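Local structure of maltose-binding protein MalE1 (Thermotoga maritima, 6DTU) at residues Y168-N180 against P330-A342. The protein binds maltotetraose and probably delivers malto-oligosaccharides to a membrane transporter as a periplasmic binding protein. Sequence-based numbering, arbitrary orientation. Where two conformers were deposited one is given.
Sequences YVFKQTEKGLDVN and PMPNVPQMAAVWA. With GLC (alpha-D-glucopyranose), chain C; GLC (alpha-D-glucopyranose), chain B.
The Phe-170 ring packs into the bend formed by residues 332-340. CZ meets the backbone O of Gln-336 in the ring plane at 3.5 Å. CE2 lies 3.7 Å from Val-334 CG2. The two ring faces are covered from its own segment: Val-169 CG1 sits over the centre of one face and Val-179 CG1 over the centre of the opposite face. Met-337 SD makes an oblique Met-aromatic contact, 5.2 Å from the ring centroid. The same sulfur touches Val-169 CG1 at 3.8 Å. That methyl, anti to the backbone N (chi1 -175°), also meets Val-340 CG2. Val-179 crosses Gln-336 at about a right angle, with CG1 3.6 Å from OE1. The bend of Gln-336 at chi2 (85°) lays its CG and CD against the Val-179 methyls; its amide plane stands 89° from the Phe-170 ring. Further along, Leu-177 CD1 packs on Pro-332 CB at 3.6 Å. The contact joins the small antiparallel sheet of 168-183 to the chain leading into helix 341-352. Met-337 CE backs the Trp-341 ring, whose opposite face carries a glucose of the bound maltotetraose. No hydrogen bond links the segments. Their association rests mainly on apolar van der Waals packing, and Met-337 probably acts as a second-shell residue of the sugar site.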
# COMPACT_ATOMS: atom_id res chain seq x y z
N TYR A 168 13.52 -4.66 10.63
CA TYR A 168 13.55 -3.46 9.80
C TYR A 168 14.06 -3.84 8.42
O TYR A 168 14.69 -4.88 8.25
CB TYR A 168 14.39 -2.33 10.43
CG TYR A 168 15.82 -2.72 10.76
CD1 TYR A 168 16.82 -2.67 9.79
CD2 TYR A 168 16.18 -3.12 12.04
CE1 TYR A 168 18.13 -3.02 10.08
CE2 TYR A 168 17.49 -3.47 12.33
CZ TYR A 168 18.45 -3.42 11.36
OH TYR A 168 19.74 -3.78 11.67
N VAL A 169 13.74 -3.01 7.42
CA VAL A 169 14.23 -3.26 6.06
C VAL A 169 15.69 -2.83 5.99
O VAL A 169 16.60 -3.67 6.02
CB VAL A 169 13.38 -2.56 4.99
CG1 VAL A 169 13.86 -2.96 3.58
CG2 VAL A 169 11.91 -2.91 5.17
N PHE A 170 15.92 -1.52 5.92
CA PHE A 170 17.25 -0.93 5.92
C PHE A 170 17.37 -0.10 7.19
O PHE A 170 16.44 0.63 7.56
CB PHE A 170 17.42 -0.02 4.69
CG PHE A 170 17.18 -0.72 3.36
CD1 PHE A 170 17.86 -1.88 3.05
CD2 PHE A 170 16.30 -0.20 2.42
CE1 PHE A 170 17.66 -2.52 1.82
CE2 PHE A 170 16.08 -0.83 1.20
CZ PHE A 170 16.76 -1.99 0.89
N LYS A 171 18.52 -0.20 7.86
CA LYS A 171 18.69 0.47 9.13
C LYS A 171 18.55 1.98 8.96
O LYS A 171 19.18 2.58 8.09
CB LYS A 171 20.06 0.13 9.73
CG LYS A 171 20.29 0.68 11.14
CD LYS A 171 19.40 -0.01 12.16
CE LYS A 171 19.61 0.54 13.55
NZ LYS A 171 19.10 -0.39 14.59
N GLN A 172 17.68 2.57 9.76
CA GLN A 172 17.53 4.02 9.78
C GLN A 172 18.68 4.59 10.60
O GLN A 172 18.83 4.24 11.78
CB GLN A 172 16.18 4.40 10.39
CG GLN A 172 15.90 5.90 10.38
CD GLN A 172 15.88 6.47 8.97
OE1 GLN A 172 14.93 6.26 8.21
NE2 GLN A 172 16.94 7.20 8.60
N THR A 173 19.52 5.40 9.97
CA THR A 173 20.63 6.07 10.64
C THR A 173 20.46 7.58 10.49
O THR A 173 19.60 8.06 9.75
CB THR A 173 21.98 5.64 10.06
OG1 THR A 173 22.24 6.38 8.87
CG2 THR A 173 21.98 4.16 9.73
N GLU A 174 21.30 8.33 11.20
CA GLU A 174 21.24 9.79 11.13
C GLU A 174 21.68 10.32 9.77
O GLU A 174 21.40 11.48 9.45
CB GLU A 174 22.09 10.41 12.24
CG GLU A 174 21.49 10.31 13.65
CD GLU A 174 22.33 11.01 14.72
OE1 GLU A 174 23.30 11.70 14.34
OE2 GLU A 174 22.03 10.86 15.93
N LYS A 175 22.36 9.51 8.96
CA LYS A 175 22.74 9.89 7.60
C LYS A 175 21.84 9.25 6.55
O LYS A 175 22.18 9.28 5.36
CB LYS A 175 24.20 9.53 7.33
CG LYS A 175 25.17 9.88 8.45
CD LYS A 175 25.21 11.38 8.74
CE LYS A 175 26.03 11.67 9.99
NZ LYS A 175 25.51 12.81 10.79
N GLY A 176 20.71 8.68 6.95
CA GLY A 176 19.78 8.06 6.03
C GLY A 176 19.71 6.56 6.23
O GLY A 176 20.25 6.00 7.19
N LEU A 177 19.06 5.90 5.27
CA LEU A 177 18.90 4.45 5.31
C LEU A 177 20.20 3.78 4.91
O LEU A 177 20.83 4.16 3.92
CB LEU A 177 17.81 4.02 4.33
CG LEU A 177 16.36 4.43 4.58
CD1 LEU A 177 15.52 3.85 3.48
CD2 LEU A 177 15.90 3.93 5.94
N ASP A 178 20.61 2.76 5.68
CA ASP A 178 21.82 1.98 5.39
C ASP A 178 21.38 0.73 4.65
O ASP A 178 20.97 -0.25 5.27
CB ASP A 178 22.56 1.62 6.67
CG ASP A 178 23.90 0.91 6.41
OD1 ASP A 178 24.19 0.58 5.24
OD2 ASP A 178 24.65 0.64 7.37
N VAL A 179 21.50 0.74 3.32
CA VAL A 179 21.07 -0.41 2.53
C VAL A 179 21.96 -1.62 2.74
O VAL A 179 21.60 -2.72 2.30
CB VAL A 179 20.85 -0.14 1.03
CG1 VAL A 179 19.79 0.95 0.81
CG2 VAL A 179 22.16 0.20 0.34
N ASN A 180 23.12 -1.44 3.37
CA ASN A 180 23.99 -2.56 3.68
C ASN A 180 23.69 -3.18 5.03
O ASN A 180 24.33 -4.17 5.40
CB ASN A 180 25.46 -2.15 3.60
CG ASN A 180 25.93 -1.99 2.18
OD1 ASN A 180 25.66 -0.97 1.54
ND2 ASN A 180 26.63 -2.99 1.68
N PRO A 330 7.33 4.34 7.26
CA PRO A 330 7.19 4.60 5.82
C PRO A 330 8.03 3.61 5.01
O PRO A 330 9.15 3.26 5.39
CB PRO A 330 7.70 6.04 5.66
CG PRO A 330 7.55 6.65 7.04
CD PRO A 330 7.85 5.51 7.98
N MET A 331 7.45 3.10 3.92
CA MET A 331 8.23 2.28 3.01
C MET A 331 9.42 3.09 2.52
O MET A 331 9.29 4.29 2.27
CB MET A 331 7.41 1.85 1.79
CG MET A 331 6.27 0.92 2.05
SD MET A 331 5.53 0.34 0.51
CE MET A 331 4.60 1.77 -0.03
N PRO A 332 10.60 2.49 2.40
CA PRO A 332 11.69 3.18 1.70
C PRO A 332 11.34 3.45 0.26
O PRO A 332 10.59 2.70 -0.37
CB PRO A 332 12.84 2.18 1.78
CG PRO A 332 12.54 1.34 2.95
CD PRO A 332 11.04 1.22 3.01
N ASN A 333 11.90 4.51 -0.29
CA ASN A 333 11.76 4.76 -1.72
C ASN A 333 13.08 4.61 -2.46
O ASN A 333 13.13 4.90 -3.66
CB ASN A 333 11.06 6.09 -2.02
CG ASN A 333 11.95 7.31 -1.88
OD1 ASN A 333 13.12 7.22 -1.49
ND2 ASN A 333 11.41 8.47 -2.22
N VAL A 334 14.12 4.13 -1.80
CA VAL A 334 15.44 3.99 -2.41
C VAL A 334 15.38 2.94 -3.52
O VAL A 334 14.51 2.07 -3.47
CB VAL A 334 16.50 3.70 -1.34
CG1 VAL A 334 16.57 4.86 -0.38
CG2 VAL A 334 16.20 2.39 -0.61
N PRO A 335 16.25 2.99 -4.53
CA PRO A 335 16.17 1.98 -5.60
C PRO A 335 16.30 0.57 -5.09
O PRO A 335 15.76 -0.36 -5.72
CB PRO A 335 17.34 2.33 -6.54
CG PRO A 335 17.65 3.74 -6.23
CD PRO A 335 17.29 4.00 -4.80
N GLN A 336 17.00 0.38 -3.99
CA GLN A 336 17.26 -0.93 -3.41
C GLN A 336 16.02 -1.61 -2.85
O GLN A 336 16.09 -2.79 -2.49
CB GLN A 336 18.36 -0.85 -2.34
CG GLN A 336 19.75 -0.49 -2.89
CD GLN A 336 19.97 1.00 -3.05
OE1 GLN A 336 19.12 1.82 -2.67
NE2 GLN A 336 21.11 1.36 -3.63
N MET A 337 14.90 -0.91 -2.71
CA MET A 337 13.70 -1.58 -2.24
C MET A 337 13.20 -2.60 -3.25
O MET A 337 12.48 -3.53 -2.88
CB MET A 337 12.61 -0.55 -1.94
CG MET A 337 11.44 -1.07 -1.10
SD MET A 337 12.02 -1.63 0.52
CE MET A 337 10.58 -2.54 1.08
N ALA A 338 13.52 -2.42 -4.54
CA ALA A 338 13.06 -3.37 -5.55
C ALA A 338 13.58 -4.77 -5.27
O ALA A 338 12.94 -5.76 -5.63
CB ALA A 338 13.51 -2.91 -6.94
N ALA A 339 14.73 -4.88 -4.62
CA ALA A 339 15.31 -6.18 -4.29
C ALA A 339 14.64 -6.84 -3.09
O ALA A 339 15.00 -7.97 -2.75
CB ALA A 339 16.81 -6.02 -4.00
N VAL A 340 13.70 -6.18 -2.43
CA VAL A 340 13.24 -6.67 -1.13
C VAL A 340 12.01 -7.56 -1.26
O VAL A 340 11.95 -8.64 -0.65
CB VAL A 340 13.02 -5.49 -0.16
CG1 VAL A 340 12.30 -5.97 1.11
CG2 VAL A 340 14.36 -4.83 0.18
N TRP A 341 11.01 -7.12 -2.02
CA TRP A 341 9.67 -7.71 -1.93
C TRP A 341 9.66 -9.18 -2.33
O TRP A 341 9.06 -10.01 -1.64
CB TRP A 341 8.72 -6.93 -2.84
CG TRP A 341 8.65 -5.46 -2.55
CD1 TRP A 341 9.17 -4.45 -3.31
CD2 TRP A 341 8.00 -4.82 -1.44
NE1 TRP A 341 8.89 -3.24 -2.75
CE2 TRP A 341 8.17 -3.42 -1.60
CE3 TRP A 341 7.29 -5.29 -0.33
CZ2 TRP A 341 7.64 -2.49 -0.71
CZ3 TRP A 341 6.76 -4.36 0.56
CH2 TRP A 341 6.96 -2.98 0.37
N ALA A 342 10.25 -9.51 -3.48
CA ALA A 342 10.16 -10.88 -3.98
C ALA A 342 10.88 -11.87 -3.07
O ALA A 342 10.39 -12.98 -2.85
CB ALA A 342 10.68 -10.97 -5.42
C1 GLC C . 3.57 -2.67 -1.99
C2 GLC C . 4.49 -1.88 -2.84
C3 GLC C . 4.67 -2.50 -4.19
C4 GLC C . 5.21 -3.87 -4.09
C5 GLC C . 4.29 -4.77 -3.23
C6 GLC C . 4.85 -6.03 -2.99
O2 GLC C . 3.93 -0.55 -3.02
O3 GLC C . 5.58 -1.68 -4.98
O4 GLC C . 5.27 -4.42 -5.44
O5 GLC C . 4.07 -4.05 -1.86
O6 GLC C . 3.91 -6.79 -2.25
C1 GLC B . 6.58 -4.50 -5.97
C2 GLC B . 6.53 -4.16 -7.40
C3 GLC B . 5.84 -5.22 -8.17
C4 GLC B . 6.47 -6.57 -7.98
C5 GLC B . 6.41 -7.00 -6.50
C6 GLC B . 7.05 -8.25 -6.23
O2 GLC B . 5.80 -2.87 -7.56
O3 GLC B . 5.89 -4.84 -9.58
O4 GLC B . 5.76 -7.53 -8.78
O5 GLC B . 7.13 -5.86 -5.74
O6 GLC B . 8.41 -8.17 -6.60